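Local coordinates for protein WA352 (Oryza sativa subsp. indica, PDB 5ZT3) that is a mitochondrial protein associated with cytoplasmic male sterility in rice, represented here by a helical fragment from its C-terminal part, at residues G25-V29 and Q30-R34; M79-G82 and A83-L86; D57-E60 and L61-I65. One frame throughout, in Å; residues are numbered along the deposited sequence.

How the contacts relate
The three local contacts, whose centres lie about 11 Å from one another, illustrate how one buried carboxylate can tie neighbouring helical elements together. D27, in the loop of contact 1, sends OD1 to NH1 of R84 in contact 2 at 2.8 Å and OD2 to NZ of K62 in contact 3 at 2.9 Å, a salt bridge in each direction. Contacts 1 and 2 are also joined through the backbone, where G25 O probably accepts a hydrogen bond from A83 N. Contacts 1 and 3 meet where V29 CG2 packs 3.6 Å from F59 CD2. Apolar contact completes the set: L86 of contact 2 lies against K62 and I65 of contact 3.

Contact 1 of 3, residues G25-V29 and Q30-R34; sequences GGDSV and QSIQR
S28 and S31 face each other with exchanged roles, each side chain receiving the other's backbone N-H. S28 N donates to S31 OG at 2.9 Å in an almost straight bond (173°), and S31 N returns one to S28 OG at 3.0 Å. Both hydroxyls sit between their own backbone N and carbonyl carbon (chi1 61° in S28 and 75° in S31), which holds each OG close to the backbone where the partner's N-H can find it. Behind this pair the helix takes over with ordinary backbone bonds, I32 N to S28 O and Q33 N to V29 O.

D27 lies next to the pair. Its OD1 accepts from a water at 2.9 Å, and the same water has a weak, longer link to S31 OG. The other oxygen, OD2, approaches I32 CG1 at 3.6 Å, the two side chains crossing at about a right angle, so that the isoleucine lays hydrocarbon beside a charged group. With R35 as a salt-bridge partner in addition to K62 and R84, the buried carboxylate is probably well compensated.

V29 directs CB away from Q30-R34, and its CG2 packs on F59, while Q33 reaches S51 through its amide nitrogen. The reciprocal serine bonds, with S28 at the N-cap, make this a capping box opening helix 29-37.

Contact 2 of 3, residues M79-G82 and A83-L86; sequences MGWG and ARAL
G82 O accepts from A85 N at 3.0 Å, a bond kept weak by its bent N-H...O angle of 129°. It belongs to a run of overlapping turns in which donors lie three residues after acceptors, the spacing of a 3-10 helix. One step earlier R84 N bonds weakly to W81 O at 3.1 Å, and one step later L86 N donates to A83 O. Together they carry the chain on from helix 78-81 in a tight helical turn. Just ahead of it, G80 N makes a weak hydrogen bond with D77 OD1.

The two large side chains at the surface of this turn meet along one edge. The CG methylene of R84 comes to the rim of the W81 indole, near the ring plane, with 4.3 Å between CG and CE3; it is a loose apolar touch and not a stack. Nearer the backbone, R84 CB lies 3.5 Å from W81 O, the same oxygen that receives the N-H of R84. The indole has a cation-pi partner in R126, beyond the turn. R84 itself is bent at chi2 and chi3 (-72° and 64°), and this double bend leads the guanidinium away from the tryptophan. With NE salt-bridged to D87, NH1 to D27, and NH2 hydrogen-bonded as well, the guanidinium is probably restrained from turning.

A83 CB meets D27 and A85 touches V125, while the carbonyl of A85 is taken up by R124. Two carbons also lie beside the G82 carbonyl: A85 CB 3.4 Å and L86 CG 3.8 Å from G82 O.

Contact 3 of 3, residues D57-E60 and L61-I65; sequences DLFE and LKVEI
The middle of helix 45-72 is regular alpha helix here, K62 N donating to L58 O and V63 N to F59 O at the four-residue spacing, and F59 and V63, one turn apart, supply its side-chain contact. The methyl CG2 of V63 stands over one face of the F59 ring, 3.8 Å from the centroid and only 14° off the normal, a CH-pi interaction. CG of F59 is anti to its backbone N (chi1 -174°), while CG2 of V63 lies beside its own N, and this pairing brings methyl and ring together. Y18 meets the same ring edge-to-face, and I32 of helix 29-37 touches it too. An alanine at F59 is likely to leave the V63 methyl without its aromatic cover and to open a gap toward helix 29-37.

On another side, K62 runs its extended chain past the backbone, CG 3.3 Å from L58 O, before its amine reaches E95 and D27. At the more exposed flank one water donates to E60 OE2 at 2.9 Å and to E64 OE2 at 3.1 Å. Donating to both carboxylates, it probably eases the repulsion between like charges that the helical spacing places on one flank.

Contact 1 of 3, residues G25-V29 and Q30-R34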
loop_
_atom_site.group_PDB
_atom_site.type_symbol
_atom_site.label_atom_id
_atom_site.label_comp_id
_atom_site.label_asym_id
_atom_site.label_seq_id
_atom_site.Cartn_x
_atom_site.Cartn_y
_atom_site.Cartn_z
ATOM N N GLY A 25 -5.482 -3.819 5.334
ATOM C CA GLY A 25 -4.266 -3.198 5.824
ATOM C C GLY A 25 -4.429 -1.771 6.281
ATOM O O GLY A 25 -3.436 -1.058 6.445
ATOM N N GLY A 26 -5.663 -1.321 6.498
ATOM C CA GLY A 26 -5.909 0.043 6.896
ATOM C C GLY A 26 -6.106 1.019 5.759
ATOM O O GLY A 26 -6.246 2.218 6.020
ATOM N N ASP A 27 -6.118 0.552 4.510
ATOM C CA ASP A 27 -6.381 1.409 3.363
ATOM C C ASP A 27 -7.523 0.841 2.538
ATOM O O ASP A 27 -7.879 -0.334 2.640
ATOM C CB ASP A 27 -5.161 1.537 2.436
ATOM C CG ASP A 27 -4.259 2.689 2.807
ATOM O OD1 ASP A 27 -4.572 3.410 3.777
ATOM O OD2 ASP A 27 -3.243 2.892 2.117
ATOM N N SER A 28 -8.092 1.708 1.705
ATOM C CA SER A 28 -9.029 1.313 0.668
ATOM C C SER A 28 -8.654 2.079 -0.591
ATOM O O SER A 28 -7.849 3.013 -0.550
ATOM C CB SER A 28 -10.459 1.674 1.073
ATOM O OG SER A 28 -10.566 3.080 1.255
ATOM N N VAL A 29 -9.244 1.693 -1.724
ATOM C CA VAL A 29 -9.088 2.503 -2.931
ATOM C C VAL A 29 -9.457 3.953 -2.644
ATOM O O VAL A 29 -8.735 4.888 -3.027
ATOM C CB VAL A 29 -9.926 1.920 -4.084
ATOM C CG1 VAL A 29 -9.890 2.857 -5.297
ATOM C CG2 VAL A 29 -9.426 0.531 -4.463
ATOM N N GLN A 30 -10.578 4.166 -1.948
ATOM C CA GLN A 30 -11.039 5.527 -1.699
ATOM C C GLN A 30 -10.067 6.301 -0.817
ATOM O O GLN A 30 -9.811 7.489 -1.063
ATOM C CB GLN A 30 -12.434 5.508 -1.082
ATOM C CG GLN A 30 -13.542 5.285 -2.093
ATOM C CD GLN A 30 -14.909 5.209 -1.441
ATOM O OE1 GLN A 30 -15.027 4.909 -0.252
ATOM N NE2 GLN A 30 -15.947 5.495 -2.215
ATOM N N SER A 31 -9.498 5.659 0.206
ATOM C CA SER A 31 -8.586 6.394 1.074
ATOM C C SER A 31 -7.295 6.745 0.345
ATOM O O SER A 31 -6.743 7.833 0.546
ATOM C CB SER A 31 -8.335 5.645 2.388
ATOM O OG SER A 31 -7.473 4.536 2.209
ATOM N N ILE A 32 -6.821 5.858 -0.535
ATOM C CA ILE A 32 -5.647 6.180 -1.343
ATOM C C ILE A 32 -5.967 7.304 -2.316
ATOM O O ILE A 32 -5.157 8.219 -2.516
ATOM C CB ILE A 32 -5.128 4.923 -2.061
ATOM C CG1 ILE A 32 -4.628 3.908 -1.039
ATOM C CG2 ILE A 32 -4.045 5.275 -3.080
ATOM C CD1 ILE A 32 -4.421 2.515 -1.617
ATOM N N GLN A 33 -7.149 7.256 -2.927
ATOM C CA GLN A 33 -7.536 8.323 -3.845
ATOM C C GLN A 33 -7.556 9.673 -3.140
ATOM O O GLN A 33 -7.074 10.673 -3.684
ATOM C CB GLN A 33 -8.904 8.017 -4.438
ATOM C CG GLN A 33 -9.375 9.046 -5.438
ATOM C CD GLN A 33 -10.714 8.693 -6.026
ATOM O OE1 GLN A 33 -11.424 7.830 -5.514
ATOM N NE2 GLN A 33 -11.067 9.353 -7.114
ATOM N N ARG A 34 -8.084 9.710 -1.917
ATOM C CA ARG A 34 -8.086 10.941 -1.135
ATOM C C ARG A 34 -6.670 11.444 -0.887
ATOM O O ARG A 34 -6.399 12.648 -0.993
ATOM C CB ARG A 34 -8.829 10.683 0.179
ATOM C CG ARG A 34 -8.961 11.864 1.120
ATOM C CD ARG A 34 -10.077 11.603 2.137
ATOM N NE ARG A 34 -9.758 10.535 3.088
ATOM C CZ ARG A 34 -10.251 9.299 3.036
ATOM N NH1 ARG A 34 -11.094 8.953 2.071
ATOM N NH2 ARG A 34 -9.898 8.404 3.953
HETATM O O HOH W 1 -6.318 5.063 5.376
#

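Contact 2 of 3, residues M79-G82 and A83-L86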
loop_
_atom_site.group_PDB
_atom_site.type_symbol
_atom_site.label_atom_id
_atom_site.label_comp_id
_atom_site.label_asym_id
_atom_site.label_seq_id
_atom_site.Cartn_x
_atom_site.Cartn_y
_atom_site.Cartn_z
ATOM N N MET A 79 -2.641 -7.263 8.286
ATOM C CA MET A 79 -4.006 -7.066 7.811
ATOM C C MET A 79 -4.672 -5.847 8.440
ATOM O O MET A 79 -5.602 -5.294 7.843
ATOM C CB MET A 79 -4.846 -8.329 8.017
ATOM C CG MET A 79 -4.361 -9.523 7.200
ATOM S SD MET A 79 -4.231 -9.166 5.428
ATOM C CE MET A 79 -5.942 -8.979 4.973
ATOM N N GLY A 80 -4.222 -5.404 9.610
ATOM C CA GLY A 80 -4.822 -4.237 10.226
ATOM C C GLY A 80 -4.143 -2.926 9.879
ATOM O O GLY A 80 -4.822 -1.914 9.679
ATOM N N TRP A 81 -2.813 -2.931 9.782
ATOM C CA TRP A 81 -2.042 -1.699 9.674
ATOM C C TRP A 81 -0.965 -1.758 8.598
ATOM O O TRP A 81 -0.157 -0.820 8.500
ATOM C CB TRP A 81 -1.400 -1.370 11.031
ATOM C CG TRP A 81 -2.385 -1.068 12.109
ATOM C CD1 TRP A 81 -2.803 -1.907 13.097
ATOM C CD2 TRP A 81 -3.076 0.166 12.306
ATOM N NE1 TRP A 81 -3.717 -1.267 13.903
ATOM C CE2 TRP A 81 -3.898 0.007 13.436
ATOM C CE3 TRP A 81 -3.074 1.393 11.638
ATOM C CZ2 TRP A 81 -4.716 1.031 13.915
ATOM C CZ3 TRP A 81 -3.888 2.409 12.114
ATOM C CH2 TRP A 81 -4.696 2.219 13.241
ATOM N N GLY A 82 -0.952 -2.800 7.767
ATOM C CA GLY A 82 0.129 -2.974 6.816
ATOM C C GLY A 82 0.269 -1.847 5.812
ATOM O O GLY A 82 1.382 -1.554 5.366
ATOM N N ALA A 83 -0.838 -1.211 5.422
ATOM C CA ALA A 83 -0.709 -0.163 4.417
ATOM C C ALA A 83 0.173 0.972 4.911
ATOM O O ALA A 83 0.899 1.579 4.114
ATOM C CB ALA A 83 -2.080 0.336 3.967
ATOM N N ARG A 84 0.143 1.269 6.215
ATOM C CA ARG A 84 0.990 2.334 6.747
ATOM C C ARG A 84 2.465 2.015 6.580
ATOM O O ARG A 84 3.281 2.928 6.386
ATOM C CB ARG A 84 0.654 2.613 8.216
ATOM C CG ARG A 84 -0.779 3.100 8.472
ATOM C CD ARG A 84 -1.041 4.545 8.010
ATOM N NE ARG A 84 -0.916 4.704 6.563
ATOM C CZ ARG A 84 -1.832 4.327 5.674
ATOM N NH1 ARG A 84 -2.968 3.768 6.073
ATOM N NH2 ARG A 84 -1.604 4.494 4.380
ATOM N N ALA A 85 2.828 0.735 6.612
ATOM C CA ALA A 85 4.218 0.359 6.425
ATOM C C ALA A 85 4.677 0.545 4.987
ATOM O O ALA A 85 5.881 0.457 4.726
ATOM C CB ALA A 85 4.445 -1.086 6.882
ATOM N N LEU A 86 3.764 0.808 4.059
ATOM C CA LEU A 86 4.102 1.000 2.658
ATOM C C LEU A 86 4.096 2.474 2.245
ATOM O O LEU A 86 4.341 2.782 1.070
ATOM C CB LEU A 86 3.169 0.180 1.765
ATOM C CG LEU A 86 3.190 -1.321 2.059
ATOM C CD1 LEU A 86 2.241 -2.069 1.141
ATOM C CD2 LEU A 86 4.592 -1.892 1.940
#

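Contact 3 of 3, residues D57-E60 and L61-I65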
loop_
_atom_site.group_PDB
_atom_site.type_symbol
_atom_site.label_atom_id
_atom_site.label_comp_id
_atom_site.label_asym_id
_atom_site.label_seq_id
_atom_site.Cartn_x
_atom_site.Cartn_y
_atom_site.Cartn_z
ATOM N N ASP A 57 -4.656 0.909 -8.919
ATOM C CA ASP A 57 -3.415 0.193 -9.201
ATOM C C ASP A 57 -2.560 0.070 -7.950
ATOM O O ASP A 57 -1.994 -1.000 -7.673
ATOM C CB ASP A 57 -2.626 0.910 -10.298
ATOM C CG ASP A 57 -3.232 0.736 -11.682
ATOM O OD1 ASP A 57 -4.182 -0.060 -11.836
ATOM O OD2 ASP A 57 -2.738 1.396 -12.625
ATOM N N LEU A 58 -2.461 1.150 -7.175
ATOM C CA LEU A 58 -1.681 1.109 -5.946
ATOM C C LEU A 58 -2.283 0.116 -4.959
ATOM O O LEU A 58 -1.566 -0.688 -4.353
ATOM C CB LEU A 58 -1.596 2.502 -5.322
ATOM C CG LEU A 58 -0.724 3.539 -6.026
ATOM C CD1 LEU A 58 -0.978 4.903 -5.399
ATOM C CD2 LEU A 58 0.749 3.172 -5.960
ATOM N N PHE A 59 -3.608 0.152 -4.795
ATOM C CA PHE A 59 -4.246 -0.685 -3.782
ATOM C C PHE A 59 -4.046 -2.162 -4.083
ATOM O O PHE A 59 -3.719 -2.952 -3.191
ATOM C CB PHE A 59 -5.734 -0.368 -3.691
ATOM C CG PHE A 59 -6.447 -1.094 -2.577
ATOM C CD1 PHE A 59 -6.150 -0.818 -1.255
ATOM C CD2 PHE A 59 -7.426 -2.029 -2.854
ATOM C CE1 PHE A 59 -6.804 -1.483 -0.220
ATOM C CE2 PHE A 59 -8.089 -2.691 -1.825
ATOM C CZ PHE A 59 -7.782 -2.403 -0.515
ATOM N N GLU A 60 -4.239 -2.559 -5.343
ATOM C CA GLU A 60 -4.091 -3.967 -5.693
ATOM C C GLU A 60 -2.688 -4.460 -5.367
ATOM O O GLU A 60 -2.515 -5.567 -4.839
ATOM C CB GLU A 60 -4.412 -4.174 -7.173
ATOM C CG GLU A 60 -4.240 -5.615 -7.635
ATOM C CD GLU A 60 -5.080 -5.939 -8.855
ATOM O OE1 GLU A 60 -5.331 -5.019 -9.664
ATOM O OE2 GLU A 60 -5.489 -7.113 -9.004
ATOM N N LEU A 61 -1.672 -3.648 -5.654
ATOM C CA LEU A 61 -0.299 -4.038 -5.343
ATOM C C LEU A 61 -0.049 -4.062 -3.840
ATOM O O LEU A 61 0.601 -4.982 -3.321
ATOM C CB LEU A 61 0.679 -3.076 -6.011
ATOM C CG LEU A 61 1.328 -3.536 -7.308
ATOM C CD1 LEU A 61 2.254 -2.472 -7.777
ATOM C CD2 LEU A 61 2.080 -4.823 -7.100
ATOM N N LYS A 62 -0.525 -3.043 -3.123
ATOM C CA LYS A 62 -0.354 -3.030 -1.676
ATOM C C LYS A 62 -0.959 -4.273 -1.047
ATOM O O LYS A 62 -0.364 -4.866 -0.142
ATOM C CB LYS A 62 -1.026 -1.808 -1.075
ATOM C CG LYS A 62 -0.323 -0.511 -1.313
ATOM C CD LYS A 62 -0.989 0.542 -0.441
ATOM C CE LYS A 62 -0.560 1.912 -0.840
ATOM N NZ LYS A 62 -1.066 2.898 0.144
ATOM N N VAL A 63 -2.137 -4.683 -1.513
ATOM C CA VAL A 63 -2.785 -5.861 -0.944
ATOM C C VAL A 63 -1.934 -7.103 -1.166
ATOM O O VAL A 63 -1.783 -7.930 -0.264
ATOM C CB VAL A 63 -4.217 -6.017 -1.484
ATOM C CG1 VAL A 63 -4.820 -7.348 -1.051
ATOM C CG2 VAL A 63 -5.084 -4.870 -0.996
ATOM N N GLU A 64 -1.332 -7.235 -2.349
ATOM C CA GLU A 64 -0.479 -8.393 -2.584
ATOM C C GLU A 64 0.709 -8.400 -1.630
ATOM O O GLU A 64 1.074 -9.450 -1.085
ATOM C CB GLU A 64 -0.018 -8.432 -4.037
ATOM C CG GLU A 64 -1.144 -8.757 -5.016
ATOM C CD GLU A 64 -1.973 -9.955 -4.569
ATOM O OE1 GLU A 64 -1.366 -10.999 -4.240
ATOM O OE2 GLU A 64 -3.218 -9.837 -4.528
ATOM N N ILE A 65 1.317 -7.240 -1.403
ATOM C CA ILE A 65 2.446 -7.153 -0.479
ATOM C C ILE A 65 2.000 -7.455 0.946
ATOM O O ILE A 65 2.663 -8.199 1.679
ATOM C CB ILE A 65 3.116 -5.771 -0.578
ATOM C CG1 ILE A 65 3.795 -5.588 -1.928
ATOM C CG2 ILE A 65 4.114 -5.561 0.553
ATOM C CD1 ILE A 65 4.152 -4.136 -2.230
HETATM O O HOH W 2 -4.130 -9.046 -7.408
#